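Local coordinates for protein AT-less polyketide synthase (Streptomyces platensis subsp. rosaceus, PDB 4TKT) that probably catalyses decarboxylative Claisen condensation in polyketide chain elongation, as a ketosynthase domain of the isomigrastatin AT-less type I synthase, at residues A[76-81]-A[608-613]; A[133-138]-A[163-168]. All coordinates share one frame; numbering follows the deposited sequence.

Contact 1: residues A[76-81]-A[608-613]; sequences FDPLFF and ARERYW
Phe76 meets the 608-613 segment mainly through its backbone. Its N donates to Glu610 O at 3.0 Å. Its carbonyl O lies at the edge of the Tyr612 ring, near the ring plane, 3.5 Å from CE2, while Phe76 CB packs near CD2 of the same ring. The Glu610 CG methylene also passes Phe76 O, placed there by a chi1 of 39° that sets CG between the backbone N and the carbonyl carbon.

Asp77 follows with a side-chain bond: Ala608 N donates to Asp77 OD2 at 3.0 Å, nearly straight at 167°, but reaches the oxygen from above the carboxylate plane. The methyl of Ala608 rests against the same carboxylate, CB to CG 3.6 Å. OD1, the other oxygen, receives a hydrogen bond from a water that also donates to Glu610 OE2 and accepts from Leu79 N. This bridge joins two carboxylates whose nearest oxygens, Asp77 OD1 and Glu610 OE2, are 4.6 Å apart, so the water probably eases their mutual repulsion. With an alanine in place of Asp77, Ala608 N would probably lose its acceptor and the water one of its three partners.

Pro78 brings CG and CD against the CE2-CZ-OH side of Tyr612, the two side chains coming from opposite directions, with CD 3.5 Å from CE2 and CG 3.4 Å from OH. The Tyr612 hydroxyl in turn donates a weak bond to Glu610 OE2.

Beyond the pair, Phe76 packs on Arg96 and Gln100 of helix 93-109, and both Phe76 and Tyr612 touch Ala88 of helix 85-89. The C-terminal 608-613 segment thus lies against the end of strand 75-76 and the turn that follows it, next to these two helices.

Contact 2: residues A[133-138]-A[163-168]; sequences VFAGAM and ASIANR
Ala135 and Ala166 face each other where strand 133-136 passes helix 163-168, their CA atoms 5.6 Å apart and their CB methyls 4.1 Å apart. The short segments run nearly antiparallel, at 151° between their N-to-C directions, and their axes approach to 7.7 Å. Small side chains at this point are consistent with so close an approach.

The contact is apolar, methyl against methyl, and on the helix side Ile165 and Ala166 supply the surface. Ala166 turns its CB to the strand and also meets Val133, whose CG1 lies 4.0 Å away; CG1 stands anti to the Val133 backbone N (chi1 -175°), which carries this branch toward the helix. Ile165 divides its two branches between two alanines of the 133-138 segment. CG2 sits 3.8 Å from Ala135 CB, whereas the longer branch is extended (chi2 178°) and sets CD1 3.6 Å from Ala137 CB. Val133, Ala135 and Ala137 direct their side chains to the helix in the alternating manner of an extended chain, while Phe134 points away.

Polar groups enter this interface through the helix backbone. Val133 CG1 meets Ala166 O at 3.7 Å, a carbonyl that is hydrogen-bonded to Ser170 OG farther along the helix.

Around the pair, Phe98 of helix 93-109 touches both Ala135 and Ile165, and Val213 of strand 208-214 touches Ile165 and Ala137. On the far face Phe134 packs against helix 188-202. Strand 129-136 is therefore enclosed by helices on both faces, as expected of the layered alpha-beta-alpha-beta-alpha thiolase fold, here in its N-terminal ketosynthase half.

The two contacts have centres 19 Å apart, and their nearest atoms come to about 7 Å without touching. Contact 2 joins segments 25 residues apart and packs helix 163-173 on strand 129-136 of the large mixed sheet, whereas contact 1 brings together the short strands 75-76 and 610-611, more than 500 residues apart, 20 Å from the chain centre. In chain order come 76-81, both segments of contact 2, then 608-613, so the ends of contact 1 enclose the other. Helix 93-109 links them: Phe76 and Phe81 touch it from one contact, Ala135 and Ile165 from the other. The C-terminal tail is thereby brought back beside the ketosynthase core that contact 2 helps build.

Contact 1: residues A[76-81]-A[608-613]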
# COMPACT_ATOMS: atom_id res chain seq x y z
N PHE A 76 -3.81 -2.81 17.35
CA PHE A 76 -5.05 -2.94 16.59
C PHE A 76 -6.19 -2.17 17.24
O PHE A 76 -6.19 -1.95 18.45
CB PHE A 76 -5.42 -4.42 16.44
CG PHE A 76 -6.56 -4.67 15.49
CD1 PHE A 76 -6.59 -4.08 14.24
CD2 PHE A 76 -7.59 -5.52 15.85
CE1 PHE A 76 -7.63 -4.33 13.37
CE2 PHE A 76 -8.64 -5.78 14.98
CZ PHE A 76 -8.66 -5.18 13.74
N ASP A 77 -7.16 -1.75 16.44
CA ASP A 77 -8.32 -1.01 16.93
C ASP A 77 -9.60 -1.79 16.64
O ASP A 77 -10.36 -1.43 15.75
CB ASP A 77 -8.38 0.37 16.28
CG ASP A 77 -9.37 1.30 16.95
OD1 ASP A 77 -10.23 0.84 17.73
OD2 ASP A 77 -9.29 2.52 16.68
N PRO A 78 -9.85 -2.87 17.41
CA PRO A 78 -10.97 -3.78 17.13
C PRO A 78 -12.35 -3.11 17.19
O PRO A 78 -13.21 -3.43 16.37
CB PRO A 78 -10.83 -4.84 18.23
CG PRO A 78 -10.07 -4.17 19.31
CD PRO A 78 -9.11 -3.26 18.62
N LEU A 79 -12.56 -2.21 18.15
CA LEU A 79 -13.85 -1.54 18.29
C LEU A 79 -14.19 -0.73 17.05
O LEU A 79 -15.36 -0.62 16.66
CB LEU A 79 -13.86 -0.64 19.52
CG LEU A 79 -14.53 -1.21 20.78
CD1 LEU A 79 -14.19 -2.67 20.96
CD2 LEU A 79 -14.10 -0.41 22.00
N PHE A 80 -13.17 -0.17 16.42
CA PHE A 80 -13.34 0.58 15.19
C PHE A 80 -13.94 -0.30 14.10
O PHE A 80 -14.77 0.16 13.30
CB PHE A 80 -12.00 1.16 14.73
CG PHE A 80 -12.09 2.00 13.49
CD1 PHE A 80 -12.32 3.36 13.58
CD2 PHE A 80 -11.93 1.44 12.24
CE1 PHE A 80 -12.40 4.14 12.45
CE2 PHE A 80 -12.01 2.21 11.10
CZ PHE A 80 -12.25 3.57 11.20
N PHE A 81 -13.54 -1.57 14.07
CA PHE A 81 -13.97 -2.49 13.02
C PHE A 81 -15.10 -3.41 13.46
O PHE A 81 -15.43 -4.37 12.76
CB PHE A 81 -12.78 -3.33 12.53
CG PHE A 81 -11.69 -2.52 11.90
CD1 PHE A 81 -11.80 -2.09 10.59
CD2 PHE A 81 -10.56 -2.18 12.62
CE1 PHE A 81 -10.80 -1.34 10.01
CE2 PHE A 81 -9.55 -1.43 12.05
CZ PHE A 81 -9.67 -1.01 10.74
N ALA A 608 -6.49 3.44 17.30
CA ALA A 608 -6.05 3.11 18.65
C ALA A 608 -4.96 2.05 18.58
O ALA A 608 -5.06 1.10 17.80
CB ALA A 608 -7.23 2.64 19.48
N ARG A 609 -3.92 2.21 19.38
CA ARG A 609 -2.73 1.36 19.29
C ARG A 609 -2.60 0.41 20.47
O ARG A 609 -1.50 0.22 20.99
CB ARG A 609 -1.48 2.23 19.17
CG ARG A 609 -1.45 3.12 17.94
CD ARG A 609 -0.38 4.20 18.04
NE ARG A 609 0.97 3.64 18.15
CZ ARG A 609 1.65 3.54 19.28
NH1 ARG A 609 1.11 3.96 20.42
NH2 ARG A 609 2.87 3.02 19.29
N GLU A 610 -3.71 -0.19 20.87
CA GLU A 610 -3.70 -1.16 21.96
C GLU A 610 -3.23 -2.52 21.46
O GLU A 610 -3.51 -2.91 20.33
CB GLU A 610 -5.09 -1.26 22.59
CG GLU A 610 -6.22 -1.18 21.57
CD GLU A 610 -7.49 -0.58 22.15
OE1 GLU A 610 -7.39 0.21 23.11
OE2 GLU A 610 -8.59 -0.89 21.63
N ARG A 611 -2.50 -3.25 22.31
CA ARG A 611 -1.83 -4.48 21.91
C ARG A 611 -2.69 -5.73 22.10
O ARG A 611 -3.29 -5.92 23.15
CB ARG A 611 -0.52 -4.62 22.69
CG ARG A 611 0.47 -3.48 22.46
CD ARG A 611 1.54 -3.42 23.55
NE ARG A 611 2.34 -4.64 23.63
CZ ARG A 611 3.53 -4.80 23.06
NH1 ARG A 611 4.07 -3.81 22.36
NH2 ARG A 611 4.18 -5.94 23.18
N TYR A 612 -2.72 -6.58 21.08
CA TYR A 612 -3.44 -7.84 21.15
C TYR A 612 -2.57 -9.00 20.67
O TYR A 612 -1.95 -8.92 19.60
CB TYR A 612 -4.73 -7.78 20.33
CG TYR A 612 -5.70 -6.74 20.82
CD1 TYR A 612 -6.61 -7.03 21.82
CD2 TYR A 612 -5.68 -5.45 20.30
CE1 TYR A 612 -7.49 -6.07 22.29
CE2 TYR A 612 -6.56 -4.49 20.76
CZ TYR A 612 -7.46 -4.80 21.75
OH TYR A 612 -8.33 -3.85 22.21
N TRP A 613 -2.53 -10.07 21.45
CA TRP A 613 -1.73 -11.23 21.11
C TRP A 613 -2.41 -12.50 21.63
O TRP A 613 -3.28 -12.43 22.49
CB TRP A 613 -0.32 -11.09 21.69
CG TRP A 613 0.75 -11.80 20.90
CD1 TRP A 613 1.53 -12.83 21.32
CD2 TRP A 613 1.15 -11.51 19.56
NE1 TRP A 613 2.39 -13.21 20.33
CE2 TRP A 613 2.18 -12.42 19.23
CE3 TRP A 613 0.74 -10.58 18.60
CZ2 TRP A 613 2.81 -12.42 17.99
CZ3 TRP A 613 1.37 -10.59 17.36
CH2 TRP A 613 2.39 -11.50 17.07
O HOH W 1 -10.61 -0.75 19.78

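Contact 2: residues A[133-138]-A[163-168]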
# COMPACT_ATOMS: atom_id res chain seq x y z
N VAL A 133 -12.27 -7.27 -3.57
CA VAL A 133 -11.10 -7.30 -2.70
C VAL A 133 -10.18 -8.45 -3.08
O VAL A 133 -10.56 -9.62 -3.01
CB VAL A 133 -11.50 -7.43 -1.21
CG1 VAL A 133 -10.27 -7.34 -0.33
CG2 VAL A 133 -12.49 -6.33 -0.84
N PHE A 134 -8.96 -8.11 -3.49
CA PHE A 134 -7.99 -9.09 -3.95
C PHE A 134 -6.71 -8.96 -3.15
O PHE A 134 -5.96 -8.01 -3.32
CB PHE A 134 -7.71 -8.92 -5.44
CG PHE A 134 -8.92 -9.07 -6.30
CD1 PHE A 134 -9.77 -8.00 -6.52
CD2 PHE A 134 -9.22 -10.28 -6.90
CE1 PHE A 134 -10.89 -8.14 -7.31
CE2 PHE A 134 -10.34 -10.43 -7.69
CZ PHE A 134 -11.18 -9.35 -7.89
N ALA A 135 -6.48 -9.93 -2.26
CA ALA A 135 -5.34 -9.87 -1.36
C ALA A 135 -4.32 -10.95 -1.68
O ALA A 135 -4.67 -12.06 -2.05
CB ALA A 135 -5.81 -9.99 0.08
N GLY A 136 -3.04 -10.61 -1.53
CA GLY A 136 -1.98 -11.57 -1.70
C GLY A 136 -1.27 -11.84 -0.39
O GLY A 136 -0.85 -10.91 0.30
N ALA A 137 -1.15 -13.12 -0.04
CA ALA A 137 -0.44 -13.53 1.16
C ALA A 137 0.02 -14.97 1.01
O ALA A 137 -0.57 -15.73 0.24
CB ALA A 137 -1.31 -13.37 2.38
N MSE A 138 1.06 -15.36 1.74
CA MSE A 138 1.60 -16.71 1.58
C MSE A 138 1.90 -17.43 2.89
O MSE A 138 2.10 -18.65 2.89
CB MSE A 138 2.88 -16.66 0.73
CG MSE A 138 4.02 -15.86 1.34
SE MSE A 138 5.66 -15.96 0.26
CE MSE A 138 6.05 -17.86 0.46
N ALA A 163 -7.88 -16.68 3.49
CA ALA A 163 -9.07 -16.08 2.89
C ALA A 163 -9.64 -14.96 3.76
O ALA A 163 -10.24 -14.02 3.25
CB ALA A 163 -10.13 -17.14 2.65
N SER A 164 -9.45 -15.08 5.07
CA SER A 164 -9.99 -14.10 6.01
C SER A 164 -9.42 -12.71 5.76
O SER A 164 -10.08 -11.71 6.02
CB SER A 164 -9.71 -14.53 7.45
OG SER A 164 -10.48 -15.66 7.79
N ILE A 165 -8.19 -12.66 5.26
CA ILE A 165 -7.55 -11.39 4.95
C ILE A 165 -8.41 -10.57 3.98
O ILE A 165 -8.63 -9.38 4.19
CB ILE A 165 -6.15 -11.60 4.34
CG1 ILE A 165 -5.23 -12.27 5.37
CG2 ILE A 165 -5.55 -10.28 3.90
CD1 ILE A 165 -3.85 -12.56 4.85
N ALA A 166 -8.91 -11.22 2.94
CA ALA A 166 -9.76 -10.54 1.97
C ALA A 166 -11.21 -10.49 2.45
O ALA A 166 -11.90 -9.49 2.24
CB ALA A 166 -9.68 -11.22 0.62
N ASN A 167 -11.66 -11.56 3.09
CA ASN A 167 -13.06 -11.68 3.49
C ASN A 167 -13.46 -10.70 4.59
O ASN A 167 -14.58 -10.19 4.58
CB ASN A 167 -13.35 -13.11 3.95
CG ASN A 167 -13.58 -14.05 2.78
OD1 ASN A 167 -13.53 -13.64 1.62
ND2 ASN A 167 -13.83 -15.32 3.08
N ARG A 168 -12.56 -10.42 5.53
CA ARG A 168 -12.87 -9.49 6.61
C ARG A 168 -12.97 -8.06 6.11
O ARG A 168 -13.76 -7.27 6.63
CB ARG A 168 -11.84 -9.59 7.73
CG ARG A 168 -11.93 -10.88 8.50
CD ARG A 168 -11.28 -10.78 9.86
NE ARG A 168 -11.28 -12.08 10.53
CZ ARG A 168 -12.34 -12.60 11.14
NH1 ARG A 168 -13.49 -11.94 11.16
NH2 ARG A 168 -12.26 -13.79 11.72